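Long-range contact in START domain-containing protein 10 (PDB 6SER), which transfers phosphatidylcholine and phosphatidylethanolamine between membranes, preferring lipids with a palmitoyl or stearoyl chain at sn-1 and an unsaturated chain at sn-2: residues F103-G115 against P239-L252. Numbering follows the deposited sequence.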
loop_
_atom_site.group_PDB
_atom_site.type_symbol
_atom_site.label_atom_id
_atom_site.label_comp_id
_atom_site.label_asym_id
_atom_site.label_seq_id
_atom_site.Cartn_x
_atom_site.Cartn_y
_atom_site.Cartn_z
ATOM N N PHE A 103 -10.919 -5.961 -3.243
ATOM C CA PHE A 103 -11.003 -6.511 -4.592
ATOM C C PHE A 103 -10.627 -5.422 -5.577
ATOM O O PHE A 103 -10.789 -4.234 -5.292
ATOM C CB PHE A 103 -12.412 -7.029 -4.903
ATOM C CG PHE A 103 -13.497 -6.029 -4.624
ATOM C CD1 PHE A 103 -13.873 -5.097 -5.582
ATOM C CD2 PHE A 103 -14.140 -6.014 -3.389
ATOM C CE1 PHE A 103 -14.880 -4.163 -5.313
ATOM C CE2 PHE A 103 -15.147 -5.100 -3.114
ATOM C CZ PHE A 103 -15.518 -4.168 -4.079
ATOM N N ASP A 104 -10.128 -5.834 -6.735
ATOM C CA ASP A 104 -9.882 -4.876 -7.802
ATOM C C ASP A 104 -11.185 -4.569 -8.518
ATOM O O ASP A 104 -12.095 -5.399 -8.574
ATOM C CB ASP A 104 -8.853 -5.409 -8.800
ATOM C CG ASP A 104 -7.433 -5.322 -8.271
ATOM O OD1 ASP A 104 -7.189 -4.511 -7.349
ATOM O OD2 ASP A 104 -6.563 -6.059 -8.782
ATOM N N ILE A 105 -11.265 -3.362 -9.062
ATOM C CA ILE A 105 -12.467 -2.869 -9.723
ATOM C C ILE A 105 -12.316 -2.889 -11.233
ATOM O O ILE A 105 -13.205 -3.341 -11.956
ATOM C CB ILE A 105 -12.798 -1.448 -9.219
ATOM C CG1 ILE A 105 -13.170 -1.485 -7.730
ATOM C CG2 ILE A 105 -13.889 -0.800 -10.093
ATOM C CD1 ILE A 105 -13.323 -0.119 -7.097
ATOM N N ALA A 106 -11.191 -2.388 -11.725
ATOM C CA ALA A 106 -10.982 -2.283 -13.156
ATOM C C ALA A 106 -9.502 -2.078 -13.408
ATOM O O ALA A 106 -8.740 -1.705 -12.514
ATOM C CB ALA A 106 -11.803 -1.138 -13.764
ATOM N N ARG A 107 -9.115 -2.311 -14.646
ATOM C CA ARG A 107 -7.744 -2.160 -15.085
ATOM C C ARG A 107 -7.626 -0.896 -15.929
ATOM O O ARG A 107 -8.541 -0.550 -16.686
ATOM C CB ARG A 107 -7.309 -3.408 -15.862
ATOM C CG ARG A 107 -6.189 -3.172 -16.842
ATOM C CD ARG A 107 -5.345 -4.425 -17.040
ATOM N NE ARG A 107 -6.140 -5.631 -17.278
ATOM C CZ ARG A 107 -6.673 -5.960 -18.451
ATOM N NH1 ARG A 107 -6.517 -5.165 -19.502
ATOM N NH2 ARG A 107 -7.372 -7.083 -18.571
ATOM N N LEU A 108 -6.517 -0.184 -15.766
ATOM C CA LEU A 108 -6.222 0.978 -16.601
ATOM C C LEU A 108 -5.227 0.636 -17.699
ATOM O O LEU A 108 -5.518 0.803 -18.886
ATOM C CB LEU A 108 -5.663 2.123 -15.750
ATOM C CG LEU A 108 -6.616 2.818 -14.794
ATOM C CD1 LEU A 108 -5.762 3.487 -13.756
ATOM C CD2 LEU A 108 -7.491 3.849 -15.525
ATOM N N THR A 109 -4.031 0.223 -17.312
ATOM C CA THR A 109 -2.969 -0.217 -18.197
ATOM C C THR A 109 -2.561 -1.625 -17.785
ATOM O O THR A 109 -3.113 -2.209 -16.849
ATOM C CB THR A 109 -1.758 0.717 -18.136
ATOM O OG1 THR A 109 -1.066 0.508 -16.897
ATOM C CG2 THR A 109 -2.188 2.186 -18.230
ATOM N N VAL A 110 -1.552 -2.156 -18.475
ATOM C CA VAL A 110 -1.095 -3.504 -18.173
ATOM C C VAL A 110 -0.522 -3.600 -16.758
ATOM O O VAL A 110 -0.561 -4.678 -16.156
ATOM C CB VAL A 110 -0.091 -3.947 -19.261
ATOM C CG1 VAL A 110 1.314 -3.381 -19.018
ATOM C CG2 VAL A 110 -0.070 -5.440 -19.392
ATOM N N ASN A 111 -0.020 -2.497 -16.190
ATOM C CA ASN A 111 0.510 -2.496 -14.827
ATOM C C ASN A 111 -0.117 -1.388 -13.974
ATOM O O ASN A 111 0.533 -0.832 -13.091
ATOM C CB ASN A 111 2.038 -2.371 -14.827
ATOM C CG ASN A 111 2.531 -1.072 -15.457
ATOM O OD1 ASN A 111 1.991 -0.607 -16.457
ATOM N ND2 ASN A 111 3.566 -0.480 -14.864
ATOM N N ALA A 112 -1.392 -1.058 -14.201
ATOM C CA ALA A 112 -2.081 -0.102 -13.330
ATOM C C ALA A 112 -3.558 -0.447 -13.263
ATOM O O ALA A 112 -4.179 -0.676 -14.302
ATOM C CB ALA A 112 -1.916 1.340 -13.816
ATOM N N ASP A 113 -4.121 -0.475 -12.055
ATOM C CA ASP A 113 -5.537 -0.766 -11.915
ATOM C C ASP A 113 -6.133 0.077 -10.790
ATOM O O ASP A 113 -5.461 0.907 -10.170
ATOM C CB ASP A 113 -5.772 -2.273 -11.718
ATOM C CG ASP A 113 -5.166 -2.818 -10.447
ATOM O OD1 ASP A 113 -4.726 -2.028 -9.590
ATOM O OD2 ASP A 113 -5.127 -4.060 -10.305
ATOM N N VAL A 114 -7.424 -0.135 -10.555
ATOM C CA VAL A 114 -8.190 0.556 -9.530
ATOM C C VAL A 114 -8.840 -0.501 -8.650
ATOM O O VAL A 114 -9.415 -1.469 -9.159
ATOM C CB VAL A 114 -9.256 1.490 -10.141
ATOM C CG1 VAL A 114 -9.937 2.323 -9.040
ATOM C CG2 VAL A 114 -8.629 2.387 -11.186
ATOM N N GLY A 115 -8.772 -0.301 -7.330
ATOM C CA GLY A 115 -9.240 -1.305 -6.398
ATOM C C GLY A 115 -9.834 -0.705 -5.142
ATOM O O GLY A 115 -9.793 0.512 -4.904
ATOM N N PRO A 239 -0.251 -10.654 -17.293
ATOM C CA PRO A 239 -1.423 -9.771 -17.411
ATOM C C PRO A 239 -2.495 -10.303 -18.340
ATOM O O PRO A 239 -3.638 -9.834 -18.264
ATOM C CB PRO A 239 -0.826 -8.452 -17.923
ATOM C CG PRO A 239 0.512 -8.820 -18.500
ATOM C CD PRO A 239 0.995 -10.017 -17.753
ATOM N N GLU A 240 -2.180 -11.281 -19.196
ATOM C CA GLU A 240 -3.216 -11.914 -20.002
ATOM C C GLU A 240 -4.163 -12.772 -19.167
ATOM O O GLU A 240 -5.184 -13.229 -19.690
ATOM C CB GLU A 240 -2.582 -12.754 -21.127
ATOM C CG GLU A 240 -1.833 -14.021 -20.690
ATOM C CD GLU A 240 -0.452 -13.736 -20.111
ATOM O OE1 GLU A 240 -0.007 -12.567 -20.131
ATOM O OE2 GLU A 240 0.191 -14.693 -19.633
ATOM N N GLN A 241 -3.868 -12.984 -17.887
ATOM C CA GLN A 241 -4.774 -13.711 -17.010
ATOM C C GLN A 241 -5.767 -12.808 -16.282
ATOM O O GLN A 241 -6.626 -13.323 -15.558
ATOM C CB GLN A 241 -3.980 -14.520 -15.978
ATOM C CG GLN A 241 -3.054 -15.593 -16.546
ATOM C CD GLN A 241 -2.206 -16.232 -15.459
ATOM O OE1 GLN A 241 -2.196 -15.772 -14.317
ATOM N NE2 GLN A 241 -1.496 -17.296 -15.805
ATOM N N SER A 242 -5.689 -11.491 -16.453
ATOM C CA SER A 242 -6.540 -10.581 -15.670
ATOM C C SER A 242 -8.009 -10.694 -16.058
ATOM O O SER A 242 -8.346 -10.525 -17.237
ATOM C CB SER A 242 -6.097 -9.138 -15.846
ATOM O OG SER A 242 -7.066 -8.272 -15.280
ATOM N N PRO A 243 -8.912 -10.933 -15.109
ATOM C CA PRO A 243 -10.337 -11.031 -15.445
ATOM C C PRO A 243 -11.068 -9.707 -15.332
ATOM O O PRO A 243 -12.303 -9.678 -15.273
ATOM C CB PRO A 243 -10.859 -12.029 -14.411
ATOM C CG PRO A 243 -10.008 -11.789 -13.220
ATOM C CD PRO A 243 -8.646 -11.351 -13.721
ATOM N N LEU A 244 -10.314 -8.603 -15.316
ATOM C CA LEU A 244 -10.907 -7.324 -14.960
ATOM C C LEU A 244 -11.353 -6.538 -16.195
ATOM O O LEU A 244 -10.701 -6.585 -17.245
ATOM C CB LEU A 244 -9.908 -6.492 -14.161
ATOM C CG LEU A 244 -9.541 -6.981 -12.754
ATOM C CD1 LEU A 244 -8.308 -6.206 -12.253
ATOM C CD2 LEU A 244 -10.720 -6.817 -11.777
ATOM N N PRO A 245 -12.454 -5.794 -16.091
ATOM C CA PRO A 245 -12.799 -4.850 -17.153
ATOM C C PRO A 245 -11.808 -3.695 -17.174
ATOM O O PRO A 245 -11.039 -3.480 -16.235
ATOM C CB PRO A 245 -14.199 -4.376 -16.758
ATOM C CG PRO A 245 -14.157 -4.402 -15.251
ATOM C CD PRO A 245 -13.328 -5.631 -14.911
ATOM N N SER A 246 -11.842 -2.938 -18.264
ATOM C CA SER A 246 -10.938 -1.816 -18.456
ATOM C C SER A 246 -11.667 -0.494 -18.251
ATOM O O SER A 246 -12.886 -0.405 -18.401
ATOM C CB SER A 246 -10.313 -1.855 -19.850
ATOM O OG SER A 246 -9.451 -2.980 -19.989
ATOM N N LEU A 247 -10.895 0.536 -17.915
ATOM C CA LEU A 247 -11.388 1.874 -17.615
ATOM C C LEU A 247 -10.567 2.913 -18.365
ATOM O O LEU A 247 -9.346 2.766 -18.520
ATOM C CB LEU A 247 -11.273 2.200 -16.118
ATOM C CG LEU A 247 -12.401 2.054 -15.106
ATOM C CD1 LEU A 247 -11.998 2.777 -13.825
ATOM C CD2 LEU A 247 -13.709 2.587 -15.656
ATOM N N ALA A 248 -11.228 3.992 -18.780
ATOM C CA ALA A 248 -10.521 5.181 -19.235
ATOM C C ALA A 248 -10.142 6.032 -18.034
ATOM O O ALA A 248 -10.884 6.106 -17.050
ATOM C CB ALA A 248 -11.364 6.012 -20.204
ATOM N N LEU A 249 -8.979 6.677 -18.131
ATOM C CA LEU A 249 -8.495 7.532 -17.057
ATOM C C LEU A 249 -9.486 8.644 -16.732
ATOM O O LEU A 249 -9.617 9.036 -15.567
ATOM C CB LEU A 249 -7.135 8.108 -17.454
ATOM C CG LEU A 249 -6.260 8.726 -16.372
ATOM C CD1 LEU A 249 -5.921 7.696 -15.306
ATOM C CD2 LEU A 249 -5.002 9.292 -17.007
ATOM N N SER A 250 -10.213 9.147 -17.732
ATOM C CA SER A 250 -11.118 10.265 -17.494
ATOM C C SER A 250 -12.415 9.851 -16.811
ATOM O O SER A 250 -13.191 10.727 -16.417
ATOM C CB SER A 250 -11.437 10.981 -18.805
ATOM O OG SER A 250 -12.134 10.118 -19.682
ATOM N N GLU A 251 -12.677 8.553 -16.663
ATOM C CA GLU A 251 -13.814 8.126 -15.855
ATOM C C GLU A 251 -13.538 8.228 -14.357
ATOM O O GLU A 251 -14.464 8.046 -13.559
ATOM C CB GLU A 251 -14.207 6.688 -16.206
ATOM C CG GLU A 251 -14.824 6.494 -17.595
ATOM C CD GLU A 251 -14.765 5.034 -18.054
ATOM O OE1 GLU A 251 -13.645 4.515 -18.267
ATOM O OE2 GLU A 251 -15.835 4.399 -18.186
ATOM N N LEU A 252 -12.304 8.503 -13.954
ATOM C CA LEU A 252 -11.953 8.657 -12.552
ATOM C C LEU A 252 -11.869 10.134 -12.193
ATOM O O LEU A 252 -11.664 10.991 -13.054
ATOM C CB LEU A 252 -10.621 7.967 -12.239
ATOM C CG LEU A 252 -10.595 6.455 -12.470
ATOM C CD1 LEU A 252 -9.175 5.909 -12.344
ATOM C CD2 LEU A 252 -11.539 5.753 -11.506
#
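Arg107 and Ser246 form a single beta bridge, a worked example of how a connecting loop can be fastened to the edge of a strand by one bridge without itself becoming a strand. Two backbone hydrogen bonds define it: Arg107 N gives to Pro245 O over 2.8 Å, and Leu247 N to Arg107 O over 2.9 Å. Between them the CA of Ser246 makes a C-H...O contact with Arg107 O at 3.2 Å.

The polar side-chain contact is looser. Arg107 holds its CG away from the backbone N (chi1 155°) and bends at chi3 (48°), which brings its guanidinium over to Ser242. Ser242 OG lies at the edge of that group, near its plane, and receives a weak hydrogen bond from Arg107 NE at 3.4 Å; the same hydroxyl oxygen accepts from Leu244 N, closing an ST turn.

Apolar contacts flank the bridge. Ala106 CB sits against Leu247 CG at 3.5 Å. One flank holds Leu244, which crosses Asp104 at about a right angle; Leu244 CD1 lies 3.6 Å from Asp104 CB. On the other, Leu252 and Val114 slide past each other in opposite directions, and Leu252 CD1 meets Val114 CG2 at 3.7 Å, while Leu108 CD2 reaches between Leu247, Leu249 and Leu252. Farther out, Val110 CG2 presses on the ring of Pro239.

Classic bulges at Ile105-Ala106 and Leu108-Thr109, each opposite one residue (Val114, Ala112), distort the pairing of strands 99-109 and 112-119 without breaking this antiparallel hairpin of the START fold. Strand 127-139 supplies Arg134, whose salt bridges to Asp104 and Asp113 tie together two neighbouring carboxylates. Segment 239-252, in the loop that follows helix 197-227, crosses the hairpin and leads to strand 253-254, which pairs with strand 142-151; there Val150 packs on both Val114 and Leu252.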